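Prolyl 4-hydroxylase (PDB 6IUQ) probably hydroxylates proline residues of target proteins, acting as an iron(II)- and 2-oxoglutarate-dependent oxygenase with a double-stranded beta-helix core. Local coordinates at residues G45-S50 and K201-V205; S137-K142 and I229-G233; G181-V186 and P219-R224; D241-T247 and R260-V266. All coordinates share one frame; numbering follows the deposited sequence.

Contact 1: G45-S50 and K201-V205; sequences GHGWAS and KMDRV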
loop_
_atom_site.group_PDB
_atom_site.type_symbol
_atom_site.label_atom_id
_atom_site.label_comp_id
_atom_site.label_asym_id
_atom_site.label_seq_id
_atom_site.Cartn_x
_atom_site.Cartn_y
_atom_site.Cartn_z
ATOM N N GLY A 45 15.777 11.185 -5.116
ATOM C CA GLY A 45 16.385 12.454 -5.468
ATOM C C GLY A 45 15.509 13.127 -6.506
ATOM O O GLY A 45 14.801 12.464 -7.272
ATOM N N HIS A 46 15.558 14.447 -6.544
ATOM C CA HIS A 46 14.597 15.209 -7.317
ATOM C C HIS A 46 14.727 15.022 -8.823
ATOM O O HIS A 46 13.719 14.939 -9.534
ATOM C CB HIS A 46 14.709 16.699 -6.977
ATOM C CG HIS A 46 13.660 17.533 -7.636
ATOM N ND1 HIS A 46 13.860 18.154 -8.848
ATOM C CD2 HIS A 46 12.380 17.793 -7.281
ATOM C CE1 HIS A 46 12.755 18.789 -9.199
ATOM N NE2 HIS A 46 11.842 18.585 -8.267
ATOM N N GLY A 47 15.957 14.964 -9.319
ATOM C CA GLY A 47 16.170 14.805 -10.750
ATOM C C GLY A 47 15.625 13.470 -11.218
ATOM O O GLY A 47 14.850 13.400 -12.172
ATOM N N TRP A 48 16.016 12.413 -10.517
ATOM C CA TRP A 48 15.638 11.049 -10.878
ATOM C C TRP A 48 14.117 10.852 -10.790
ATOM O O TRP A 48 13.503 10.340 -11.728
ATOM C CB TRP A 48 16.394 10.057 -9.989
ATOM C CG TRP A 48 16.336 8.612 -10.421
ATOM C CD1 TRP A 48 15.818 8.113 -11.584
ATOM C CD2 TRP A 48 16.798 7.481 -9.667
ATOM N NE1 TRP A 48 15.937 6.736 -11.599
ATOM C CE2 TRP A 48 16.527 6.328 -10.430
ATOM C CE3 TRP A 48 17.406 7.335 -8.415
ATOM C CZ2 TRP A 48 16.854 5.049 -9.989
ATOM C CZ3 TRP A 48 17.723 6.074 -7.976
ATOM C CH2 TRP A 48 17.445 4.942 -8.759
ATOM N N ALA A 49 13.504 11.283 -9.690
ATOM C CA ALA A 49 12.042 11.290 -9.590
ATOM C C ALA A 49 11.368 12.080 -10.720
ATOM O O ALA A 49 10.351 11.641 -11.266
ATOM C CB ALA A 49 11.605 11.841 -8.245
ATOM N N SER A 50 11.922 13.232 -11.080
ATOM C CA SER A 50 11.380 14.013 -12.200
ATOM C C SER A 50 11.446 13.268 -13.528
ATOM O O SER A 50 10.501 13.306 -14.327
ATOM C CB SER A 50 12.123 15.346 -12.353
ATOM O OG SER A 50 11.831 16.225 -11.288
ATOM N N LYS A 201 3.599 13.457 -1.478
ATOM C CA LYS A 201 4.617 14.390 -1.941
ATOM C C LYS A 201 5.582 13.771 -2.937
ATOM O O LYS A 201 5.872 12.572 -2.885
ATOM C CB LYS A 201 5.388 14.947 -0.753
ATOM C CG LYS A 201 4.480 15.724 0.155
ATOM C CD LYS A 201 5.213 16.431 1.259
ATOM C CE LYS A 201 4.272 17.484 1.871
ATOM N NZ LYS A 201 4.562 17.728 3.303
HETATM N N MSE A 202 6.043 14.615 -3.856
HETATM C CA MSE A 202 7.045 14.289 -4.848
HETATM C C MSE A 202 8.233 13.573 -4.203
HETATM O O MSE A 202 8.782 14.046 -3.206
HETATM C CB MSE A 202 7.513 15.578 -5.550
HETATM C CG MSE A 202 8.644 15.431 -6.577
HETATM SE SE MSE A 202 8.188 14.277 -8.071
HETATM C CE MSE A 202 9.099 15.167 -9.558
ATOM N N ASP A 203 8.594 12.423 -4.766
ATOM C CA ASP A 203 9.784 11.680 -4.367
ATOM C C ASP A 203 9.664 11.124 -2.940
ATOM O O ASP A 203 10.663 10.835 -2.276
ATOM C CB ASP A 203 11.034 12.554 -4.510
ATOM C CG ASP A 203 12.300 11.738 -4.546
ATOM O OD1 ASP A 203 12.197 10.538 -4.896
ATOM O OD2 ASP A 203 13.388 12.275 -4.210
ATOM N N ARG A 204 8.432 10.956 -2.480
ATOM C CA ARG A 204 8.178 10.263 -1.229
ATOM C C ARG A 204 7.841 8.798 -1.482
ATOM O O ARG A 204 7.024 8.480 -2.342
ATOM C CB ARG A 204 7.041 10.938 -0.462
ATOM C CG ARG A 204 6.528 10.120 0.705
ATOM C CD ARG A 204 5.512 10.923 1.489
ATOM N NE ARG A 204 6.145 11.865 2.408
ATOM C CZ ARG A 204 5.485 12.758 3.138
ATOM N NH1 ARG A 204 4.154 12.865 3.046
ATOM N NH2 ARG A 204 6.158 13.550 3.965
ATOM N N VAL A 205 8.472 7.918 -0.717
ATOM C CA VAL A 205 8.230 6.486 -0.797
ATOM C C VAL A 205 7.512 5.993 0.468
ATOM O O VAL A 205 7.934 6.304 1.588
ATOM C CB VAL A 205 9.566 5.689 -0.989
ATOM C CG1 VAL A 205 9.369 4.221 -0.709
ATOM C CG2 VAL A 205 10.103 5.879 -2.385
#

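Contact 2: S137-K142 and I229-G233; sequences SDRTLK and IWLDG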
loop_
_atom_site.group_PDB
_atom_site.type_symbol
_atom_site.label_atom_id
_atom_site.label_comp_id
_atom_site.label_asym_id
_atom_site.label_seq_id
_atom_site.Cartn_x
_atom_site.Cartn_y
_atom_site.Cartn_z
ATOM N N SER A 137 8.312 -12.688 -12.306
ATOM C CA SER A 137 6.925 -13.113 -12.190
ATOM C C SER A 137 6.329 -12.681 -10.852
ATOM O O SER A 137 5.109 -12.550 -10.724
ATOM C CB SER A 137 6.817 -14.635 -12.342
ATOM O OG SER A 137 7.091 -15.028 -13.676
ATOM N N ASP A 138 7.200 -12.462 -9.865
ATOM C CA ASP A 138 6.772 -12.177 -8.502
ATOM C C ASP A 138 6.979 -10.706 -8.104
ATOM O O ASP A 138 7.150 -10.383 -6.922
ATOM C CB ASP A 138 7.517 -13.100 -7.528
ATOM C CG ASP A 138 7.366 -14.582 -7.887
ATOM O OD1 ASP A 138 6.351 -14.957 -8.525
ATOM O OD2 ASP A 138 8.268 -15.379 -7.551
ATOM N N ARG A 139 7.000 -9.827 -9.100
ATOM C CA ARG A 139 7.005 -8.390 -8.866
ATOM C C ARG A 139 5.998 -7.809 -9.852
ATOM O O ARG A 139 5.815 -8.336 -10.951
ATOM C CB ARG A 139 8.405 -7.760 -9.058
ATOM C CG ARG A 139 8.727 -7.450 -10.522
ATOM C CD ARG A 139 10.159 -6.999 -10.753
ATOM N NE ARG A 139 11.134 -7.954 -10.228
ATOM C CZ ARG A 139 12.434 -7.905 -10.499
ATOM N NH1 ARG A 139 12.892 -6.957 -11.299
ATOM N NH2 ARG A 139 13.281 -8.799 -9.984
ATOM N N THR A 140 5.324 -6.743 -9.442
ATOM C CA THR A 140 4.406 -6.025 -10.316
ATOM C C THR A 140 4.773 -4.572 -10.236
ATOM O O THR A 140 4.957 -4.054 -9.140
ATOM C CB THR A 140 2.912 -6.193 -9.896
ATOM O OG1 THR A 140 2.480 -7.535 -10.123
ATOM C CG2 THR A 140 2.010 -5.236 -10.670
ATOM N N LEU A 141 4.865 -3.900 -11.372
ATOM C CA LEU A 141 5.105 -2.469 -11.352
ATOM C C LEU A 141 3.952 -1.768 -12.054
ATOM O O LEU A 141 3.796 -1.863 -13.270
ATOM C CB LEU A 141 6.444 -2.139 -12.014
ATOM C CG LEU A 141 7.039 -0.764 -11.727
ATOM C CD1 LEU A 141 8.562 -0.886 -11.662
ATOM C CD2 LEU A 141 6.608 0.259 -12.760
ATOM N N LYS A 142 3.139 -1.063 -11.282
ATOM C CA LYS A 142 1.945 -0.427 -11.831
ATOM C C LYS A 142 2.062 1.108 -11.809
ATOM O O LYS A 142 2.519 1.695 -10.826
ATOM C CB LYS A 142 0.705 -0.895 -11.061
ATOM C CG LYS A 142 -0.612 -0.336 -11.572
ATOM C CD LYS A 142 -1.841 -0.952 -10.879
ATOM C CE LYS A 142 -2.191 -0.247 -9.549
ATOM N NZ LYS A 142 -2.483 1.229 -9.657
ATOM N N ILE A 229 5.054 -0.549 -6.683
ATOM C CA ILE A 229 5.755 -1.816 -6.816
ATOM C C ILE A 229 5.275 -2.768 -5.722
ATOM O O ILE A 229 5.232 -2.405 -4.536
ATOM C CB ILE A 229 7.284 -1.641 -6.701
ATOM C CG1 ILE A 229 7.807 -0.685 -7.771
ATOM C CG2 ILE A 229 7.987 -2.973 -6.808
ATOM C CD1 ILE A 229 9.271 -0.278 -7.560
ATOM N N TRP A 230 4.872 -3.964 -6.110
ATOM C CA TRP A 230 4.492 -4.974 -5.141
ATOM C C TRP A 230 5.496 -6.089 -5.168
ATOM O O TRP A 230 5.849 -6.580 -6.230
ATOM C CB TRP A 230 3.106 -5.531 -5.430
ATOM C CG TRP A 230 1.990 -4.684 -4.933
ATOM C CD1 TRP A 230 1.632 -4.479 -3.631
ATOM C CD2 TRP A 230 1.058 -3.954 -5.725
ATOM N NE1 TRP A 230 0.544 -3.640 -3.558
ATOM C CE2 TRP A 230 0.163 -3.311 -4.832
ATOM C CE3 TRP A 230 0.892 -3.769 -7.109
ATOM C CZ2 TRP A 230 -0.885 -2.495 -5.274
ATOM C CZ3 TRP A 230 -0.157 -2.950 -7.551
ATOM C CH2 TRP A 230 -1.033 -2.327 -6.627
ATOM N N LEU A 231 5.952 -6.499 -3.992
ATOM C CA LEU A 231 6.856 -7.633 -3.891
ATOM C C LEU A 231 6.135 -8.834 -3.293
ATOM O O LEU A 231 5.556 -8.739 -2.202
ATOM C CB LEU A 231 8.078 -7.235 -3.062
ATOM C CG LEU A 231 8.832 -6.037 -3.661
ATOM C CD1 LEU A 231 10.119 -5.769 -2.932
ATOM C CD2 LEU A 231 9.081 -6.216 -5.188
ATOM N N ASP A 232 6.136 -9.961 -4.001
ATOM C CA ASP A 232 5.448 -11.158 -3.488
ATOM C C ASP A 232 6.260 -11.931 -2.449
ATOM O O ASP A 232 7.481 -11.921 -2.469
ATOM C CB ASP A 232 5.083 -12.114 -4.619
ATOM C CG ASP A 232 4.091 -11.521 -5.601
ATOM O OD1 ASP A 232 3.437 -10.479 -5.301
ATOM O OD2 ASP A 232 3.960 -12.126 -6.687
ATOM N N GLY A 233 5.561 -12.609 -1.542
ATOM C CA GLY A 233 6.207 -13.450 -0.556
ATOM C C GLY A 233 5.761 -14.893 -0.724
ATOM O O GLY A 233 4.582 -15.162 -0.987
HETATM O O HOH W 1 4.425 -14.948 -6.848
#

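Contact 3: G181-V186 and P219-R224; sequences GDGGEV and PSHAER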
loop_
_atom_site.group_PDB
_atom_site.type_symbol
_atom_site.label_atom_id
_atom_site.label_comp_id
_atom_site.label_asym_id
_atom_site.label_seq_id
_atom_site.Cartn_x
_atom_site.Cartn_y
_atom_site.Cartn_z
ATOM N N GLY A 181 -5.109 20.342 0.853
ATOM C CA GLY A 181 -6.298 20.543 0.045
ATOM C C GLY A 181 -6.225 19.857 -1.305
ATOM O O GLY A 181 -7.266 19.581 -1.910
ATOM N N ASP A 182 -5.015 19.575 -1.791
ATOM C CA ASP A 182 -4.873 18.809 -3.034
ATOM C C ASP A 182 -5.453 17.414 -2.860
ATOM O O ASP A 182 -5.860 16.784 -3.831
ATOM C CB ASP A 182 -3.411 18.690 -3.479
ATOM C CG ASP A 182 -2.842 19.994 -4.016
ATOM O OD1 ASP A 182 -3.632 20.885 -4.414
ATOM O OD2 ASP A 182 -1.596 20.113 -4.058
ATOM N N GLY A 183 -5.487 16.936 -1.617
ATOM C CA GLY A 183 -6.016 15.614 -1.326
ATOM C C GLY A 183 -5.111 14.533 -1.882
ATOM O O GLY A 183 -3.921 14.771 -2.128
ATOM N N GLY A 184 -5.678 13.352 -2.102
ATOM C CA GLY A 184 -4.917 12.224 -2.601
ATOM C C GLY A 184 -3.994 11.528 -1.606
ATOM O O GLY A 184 -3.185 10.684 -2.013
ATOM N N GLU A 185 -4.104 11.864 -0.320
ATOM C CA GLU A 185 -3.309 11.189 0.700
ATOM C C GLU A 185 -3.701 9.723 0.821
ATOM O O GLU A 185 -4.841 9.329 0.516
ATOM C CB GLU A 185 -3.462 11.846 2.077
ATOM C CG GLU A 185 -3.141 13.332 2.156
ATOM C CD GLU A 185 -4.381 14.208 2.051
ATOM O OE1 GLU A 185 -5.353 13.795 1.375
ATOM O OE2 GLU A 185 -4.382 15.312 2.645
ATOM N N VAL A 186 -2.746 8.917 1.269
ATOM C CA VAL A 186 -3.051 7.558 1.653
ATOM C C VAL A 186 -3.231 7.590 3.158
ATOM O O VAL A 186 -2.418 8.179 3.874
ATOM C CB VAL A 186 -1.960 6.551 1.216
ATOM C CG1 VAL A 186 -0.609 6.913 1.795
ATOM C CG2 VAL A 186 -2.354 5.108 1.600
ATOM N N PRO A 219 -9.877 11.261 -1.433
ATOM C CA PRO A 219 -10.192 11.914 -2.710
ATOM C C PRO A 219 -9.168 12.965 -3.076
ATOM O O PRO A 219 -8.704 13.716 -2.218
ATOM C CB PRO A 219 -11.553 12.572 -2.458
ATOM C CG PRO A 219 -12.168 11.773 -1.338
ATOM C CD PRO A 219 -11.002 11.337 -0.478
ATOM N N SER A 220 -8.837 13.012 -4.357
ATOM C CA SER A 220 -7.918 13.987 -4.887
ATOM C C SER A 220 -8.688 15.076 -5.630
ATOM O O SER A 220 -9.652 14.791 -6.341
ATOM C CB SER A 220 -6.907 13.309 -5.817
ATOM O OG SER A 220 -5.767 14.137 -6.038
ATOM N N HIS A 221 -8.251 16.320 -5.464
ATOM C CA HIS A 221 -8.854 17.447 -6.158
ATOM C C HIS A 221 -7.913 17.976 -7.225
ATOM O O HIS A 221 -8.164 19.016 -7.827
ATOM C CB HIS A 221 -9.212 18.539 -5.160
ATOM C CG HIS A 221 -10.013 18.035 -4.003
ATOM N ND1 HIS A 221 -9.614 18.196 -2.693
ATOM C CD2 HIS A 221 -11.175 17.339 -3.962
ATOM C CE1 HIS A 221 -10.506 17.633 -1.894
ATOM N NE2 HIS A 221 -11.461 17.105 -2.640
ATOM N N ALA A 222 -6.829 17.242 -7.451
ATOM C CA ALA A 222 -5.830 17.591 -8.454
ATOM C C ALA A 222 -5.338 16.317 -9.126
ATOM O O ALA A 222 -5.579 15.221 -8.617
ATOM C CB ALA A 222 -4.667 18.348 -7.819
ATOM N N GLU A 223 -4.674 16.462 -10.271
ATOM C CA GLU A 223 -4.049 15.329 -10.953
ATOM C C GLU A 223 -3.025 14.683 -10.014
ATOM O O GLU A 223 -2.267 15.382 -9.341
ATOM C CB GLU A 223 -3.385 15.773 -12.260
ATOM C CG GLU A 223 -2.952 14.617 -13.158
ATOM C CD GLU A 223 -2.196 15.077 -14.404
ATOM O OE1 GLU A 223 -1.226 15.857 -14.261
ATOM O OE2 GLU A 223 -2.569 14.646 -15.521
ATOM N N ARG A 224 -3.029 13.354 -9.963
ATOM C CA ARG A 224 -2.213 12.594 -9.017
ATOM C C ARG A 224 -1.588 11.402 -9.730
ATOM O O ARG A 224 -2.296 10.544 -10.264
ATOM C CB ARG A 224 -3.064 12.123 -7.819
ATOM C CG ARG A 224 -2.340 11.341 -6.691
ATOM C CD ARG A 224 -3.392 10.597 -5.842
ATOM N NE ARG A 224 -2.961 10.074 -4.542
ATOM C CZ ARG A 224 -2.836 8.773 -4.272
ATOM N NH1 ARG A 224 -3.087 7.876 -5.221
ATOM N NH2 ARG A 224 -2.460 8.362 -3.058
#

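Contact 4: D241-T247 and R260-V266; sequences DAQLRLT and RLRRSPV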
loop_
_atom_site.group_PDB
_atom_site.type_symbol
_atom_site.label_atom_id
_atom_site.label_comp_id
_atom_site.label_asym_id
_atom_site.label_seq_id
_atom_site.Cartn_x
_atom_site.Cartn_y
_atom_site.Cartn_z
ATOM N N ASP A 241 -1.299 -17.728 9.662
ATOM C CA ASP A 241 -1.781 -16.364 9.467
ATOM C C ASP A 241 -3.294 -16.293 9.597
ATOM O O ASP A 241 -3.851 -15.204 9.691
ATOM C CB ASP A 241 -1.360 -15.816 8.090
ATOM C CG ASP A 241 0.123 -15.540 8.006
ATOM O OD1 ASP A 241 0.747 -15.346 9.077
ATOM O OD2 ASP A 241 0.663 -15.520 6.875
ATOM N N ALA A 242 -3.965 -17.441 9.584
ATOM C CA ALA A 242 -5.430 -17.442 9.652
ATOM C C ALA A 242 -5.949 -17.879 11.022
ATOM O O ALA A 242 -7.049 -18.431 11.143
ATOM C CB ALA A 242 -6.009 -18.329 8.574
ATOM N N GLN A 243 -5.160 -17.625 12.055
ATOM C CA GLN A 243 -5.575 -17.964 13.403
ATOM C C GLN A 243 -4.970 -17.007 14.417
ATOM O O GLN A 243 -3.983 -16.327 14.137
ATOM C CB GLN A 243 -5.172 -19.400 13.741
ATOM C CG GLN A 243 -3.684 -19.576 13.817
ATOM C CD GLN A 243 -3.257 -21.019 14.042
ATOM O OE1 GLN A 243 -3.919 -21.961 13.593
ATOM N NE2 GLN A 243 -2.130 -21.195 14.729
ATOM N N LEU A 244 -5.572 -16.970 15.595
ATOM C CA LEU A 244 -5.108 -16.161 16.706
ATOM C C LEU A 244 -4.788 -17.055 17.900
ATOM O O LEU A 244 -5.517 -18.005 18.159
ATOM C CB LEU A 244 -6.184 -15.153 17.114
ATOM C CG LEU A 244 -6.113 -13.735 16.604
ATOM C CD1 LEU A 244 -7.201 -12.926 17.275
ATOM C CD2 LEU A 244 -4.721 -13.161 16.891
ATOM N N ARG A 245 -3.731 -16.748 18.642
ATOM C CA ARG A 245 -3.473 -17.487 19.875
ATOM C C ARG A 245 -3.924 -16.684 21.077
ATOM O O ARG A 245 -3.631 -15.495 21.171
ATOM C CB ARG A 245 -1.990 -17.821 20.052
ATOM C CG ARG A 245 -1.273 -18.360 18.831
ATOM C CD ARG A 245 0.082 -18.996 19.204
ATOM N NE ARG A 245 0.975 -18.136 19.995
ATOM C CZ ARG A 245 1.721 -17.156 19.483
ATOM N NH1 ARG A 245 1.645 -16.877 18.191
ATOM N NH2 ARG A 245 2.527 -16.438 20.264
ATOM N N LEU A 246 -4.629 -17.340 21.993
ATOM C CA LEU A 246 -4.797 -16.825 23.350
ATOM C C LEU A 246 -3.959 -17.658 24.320
ATOM O O LEU A 246 -4.148 -18.866 24.432
ATOM C CB LEU A 246 -6.264 -16.846 23.790
ATOM C CG LEU A 246 -6.443 -16.414 25.252
ATOM C CD1 LEU A 246 -6.028 -14.955 25.422
ATOM C CD2 LEU A 246 -7.865 -16.636 25.769
ATOM N N THR A 247 -3.042 -17.013 25.027
ATOM C CA THR A 247 -2.120 -17.733 25.880
ATOM C C THR A 247 -2.359 -17.350 27.323
ATOM O O THR A 247 -3.036 -16.364 27.592
ATOM C CB THR A 247 -0.653 -17.426 25.498
ATOM O OG1 THR A 247 -0.393 -16.026 25.685
ATOM C CG2 THR A 247 -0.388 -17.779 24.054
ATOM N N ARG A 260 0.141 -8.835 18.928
ATOM C CA ARG A 260 0.199 -9.911 17.926
ATOM C C ARG A 260 -0.914 -9.756 16.879
ATOM O O ARG A 260 -0.721 -10.056 15.697
ATOM C CB ARG A 260 0.095 -11.295 18.580
ATOM C CG ARG A 260 1.269 -11.637 19.490
ATOM C CD ARG A 260 1.383 -13.142 19.765
ATOM N NE ARG A 260 0.138 -13.742 20.228
ATOM C CZ ARG A 260 -0.303 -13.699 21.483
ATOM N NH1 ARG A 260 0.394 -13.069 22.419
ATOM N NH2 ARG A 260 -1.457 -14.277 21.802
ATOM N N LEU A 261 -2.075 -9.286 17.320
ATOM C CA LEU A 261 -3.206 -9.044 16.429
ATOM C C LEU A 261 -2.874 -7.949 15.426
ATOM O O LEU A 261 -3.120 -8.101 14.230
ATOM C CB LEU A 261 -4.456 -8.673 17.241
ATOM C CG LEU A 261 -5.775 -8.422 16.515
ATOM C CD1 LEU A 261 -6.034 -9.486 15.453
ATOM C CD2 LEU A 261 -6.917 -8.407 17.521
ATOM N N ARG A 262 -2.284 -6.861 15.925
ATOM C CA ARG A 262 -1.937 -5.720 15.104
ATOM C C ARG A 262 -1.043 -6.110 13.925
ATOM O O ARG A 262 -1.157 -5.529 12.836
ATOM C CB ARG A 262 -1.257 -4.645 15.963
ATOM C CG ARG A 262 -0.860 -3.405 15.196
ATOM C CD ARG A 262 -0.213 -2.311 16.070
ATOM N NE ARG A 262 1.060 -2.725 16.673
ATOM C CZ ARG A 262 2.207 -2.826 16.012
ATOM N NH1 ARG A 262 2.232 -2.590 14.707
ATOM N NH2 ARG A 262 3.322 -3.197 16.637
ATOM N N ARG A 263 -0.180 -7.110 14.135
ATOM C CA ARG A 263 0.824 -7.499 13.142
ATOM C C ARG A 263 0.483 -8.794 12.436
ATOM O O ARG A 263 1.337 -9.405 11.801
ATOM C CB ARG A 263 2.199 -7.647 13.799
ATOM C CG ARG A 263 2.681 -6.388 14.491
ATOM C CD ARG A 263 4.063 -6.564 15.071
ATOM N NE ARG A 263 5.035 -6.830 14.021
ATOM C CZ ARG A 263 5.581 -8.021 13.807
ATOM N NH1 ARG A 263 5.263 -9.035 14.594
ATOM N NH2 ARG A 263 6.451 -8.190 12.819
ATOM N N SER A 264 -0.766 -9.217 12.552
ATOM C CA SER A 264 -1.182 -10.487 11.982
ATOM C C SER A 264 -2.221 -10.279 10.905
ATOM O O SER A 264 -3.134 -9.480 11.095
ATOM C CB SER A 264 -1.748 -11.397 13.074
ATOM O OG SER A 264 -2.433 -12.482 12.492
ATOM N N PRO A 265 -2.091 -10.995 9.772
ATOM C CA PRO A 265 -3.067 -10.931 8.680
ATOM C C PRO A 265 -4.460 -11.415 9.070
ATOM O O PRO A 265 -5.411 -11.169 8.328
ATOM C CB PRO A 265 -2.463 -11.847 7.614
ATOM C CG PRO A 265 -0.978 -11.849 7.921
ATOM C CD PRO A 265 -0.908 -11.786 9.406
ATOM N N VAL A 266 -4.594 -12.069 10.218
ATOM C CA VAL A 266 -5.895 -12.565 10.643
ATOM C C VAL A 266 -6.842 -11.381 10.898
ATOM O O VAL A 266 -8.068 -11.525 10.860
ATOM C CB VAL A 266 -5.776 -13.488 11.906
ATOM C CG1 VAL A 266 -5.560 -12.678 13.182
ATOM C CG2 VAL A 266 -7.007 -14.384 12.040
HETATM O O HOH W 2 -1.403 -14.816 13.531
HETATM O O HOH W 3 -2.102 -14.553 18.220
#

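Contact 1: G45-S50 and K201-V205
D203 reaches from a type II beta turn, K201 to R204, to G45, the N-cap of helix 46-61. Its CG lies anti to the backbone N (chi1 -162°), which carries the carboxylate across to that residue. There D203 OD2 accepts a bent hydrogen bond from G45 N at 2.8 Å. The donor comes to the syn side of OD2, 20° out of the carboxylate plane. D203 OD1 accepts from the backbone N of F44, so two successive N-H groups fix the rotation of the carboxylate. The helix start would probably stabilise its charge. The turn leads into strand 204-209 of the large sheet of the double-stranded beta-helix core, so the contact sets an N-terminal helix against the core. A49 CB packs against the same carboxylate, 3.6 Å from D203 OD1. M202, a selenomethionine, is bent at chi2 and chi3. This brings its CE to 3.4 Å from S50 OG, while its SE lies 4.2 Å from A49 CB. S50 OG donates to H46 O at 2.9 Å, and S50 N reaches the same oxygen from the opposite face. S50 OG sits over one face of the H46 ring, toward the rim. The ring nitrogens of H46 bond to E11 and E176.

Contact 2: S137-K142 and I229-G233
T140 and W230 form a hydrogen-bonded antiparallel pair. W230 N donates to T140 O at 3.0 Å, and T140 N returns a longer bond of 3.3 Å to W230 O. D232 N adds a bond to D138 O. Both carbonyls of the central pair also receive a CA-H...O contact: I229 CA meets T140 O, and R139 CA meets W230 O. The short segments are antiparallel, 169° between their N-to-C directions. They are neighbours in the large sheet of the double-stranded beta-helix, with strand 166-173 on the other flank of 224-232. Apolar contacts follow the two sheet faces. On one, L141 CD1 lies 4.0 Å from I229 CG1, and helix 118-126 covers L231. On the other, the W230 indole is met at its edge. K142 CE comes within 3.8 Å of W230 CH2, and T140 CG2 approaches CE3. K142 bends at chi3 and chi4 beside the ring, and its NZ forms a salt bridge with E95. W230 NE1 bonds to D158, an iron ligand, and so joins the second shell. D138 OD1 and D232 OD2 stand 4.1 Å apart. A water bridges them, donating to D138 OD1 at 2.6 Å and to D232 OD2 at 2.9 Å.

Contact 3: G181-V186 and P219-R224
G183 and G184 form the tight part of this contact, lying against P219, S220 and R224. The CA atoms of G183 and S220 are 4.3 Å apart, an approach that the lack of a side chain on G183 permits. G184 N donates to P219 O at 3.1 Å from well above the carbonyl plane, 54° out of it. P219 O also receives a CA-H...O contact from G183. The buried S220 OG bonds within its own loop, to A222 O. R224, extended from CG to NE, brings its guanidinium edge to G184 O, and both NE and NH2 give it weak, bent bonds. The other end is more exposed. H221 ND1 donates to G181 O at 2.8 Å, in the ring plane and almost straight at 177°. H221 N donates to D182 O at 2.9 Å. Side chains meet loosely here: D182 OD1 lies 4.4 Å from A222 CB, while OD2 bonds to K179 N. The two loops join the small sheet to the large sheet of the double-stranded beta-helix. R224 follows the iron ligand H215 by nine residues, where related oxygenases such as PHD2 carry a 2-oxoglutarate-binding arginine. The bonds to G184 O are therefore consistent with positioning that guanidinium for the cosubstrate.

Contact 4: D241-T247 and R260-V266
The backbone of D241-T247 runs past the C-terminal end of helix 254-262 and comes nearest at A242 and V266, whose CA atoms are 5.0 Å apart. Beyond the helix, S264 OG accepts from V266 N at 3.2 Å, an ST turn that leads into the 3-10 segment at P265 and V266. This packing folds the chain that leaves the last core strand, 224-232, back onto the next helix.

R260 and R245 carry the outer part. R260 NH2 donates to R245 O at 2.6 Å. The acceptor lies in the guanidinium plane of R260, but the donor sits 46° out of the carbonyl plane of R245. The R245 guanidinium stacks on that of R260, offset, with R260 NE over its rim; centres are 4.5 Å apart and planes 29° apart. The two positive charges are probably tempered by D250, which forms a salt bridge with R260 NH2 and also accepts from T247 N.

The inner part is apolar. L244 crosses V266 at about a right angle, with L244 CG 3.6 Å from V266 CG1. V266 CG1 lies between its backbone N and carbonyl carbon, which turns it to L244 and sets CG2 against the backbone of A242 and Q243. The L244 methyls also meet L261 CD1. F318 and L322 of helix 313-328 touch L244 and L261 respectively. At the D241 end, D241 CG rests 3.9 Å from P265 CG.

Of two bridging waters, one donates to Q243 O and bonds to S264 OG. The other accepts from R245 N at 2.8 Å and from R260 NE at 3.1 Å.

From the N terminus, the chain first enters contact 1 at 45-50, then contact 2 at 137-142 and contact 3 at 181-186. Contact 1 closes at 201-205, joining helix 46-61 to the loop before strand 204-209. Contact 3 closes next, at 219-224, tying the two sheets together through their loops. Contact 2 closes last of these three, at 229-233, pairing two strands of the large sheet. Contact 3 therefore nests within contact 2, while contact 1 crosses both. Contact 4 follows in series as a short local closure, soon after strand 224-232. It lies across the chain's centre from contacts 1 and 3, with their centres about 36 Å and about 34 Å from its own.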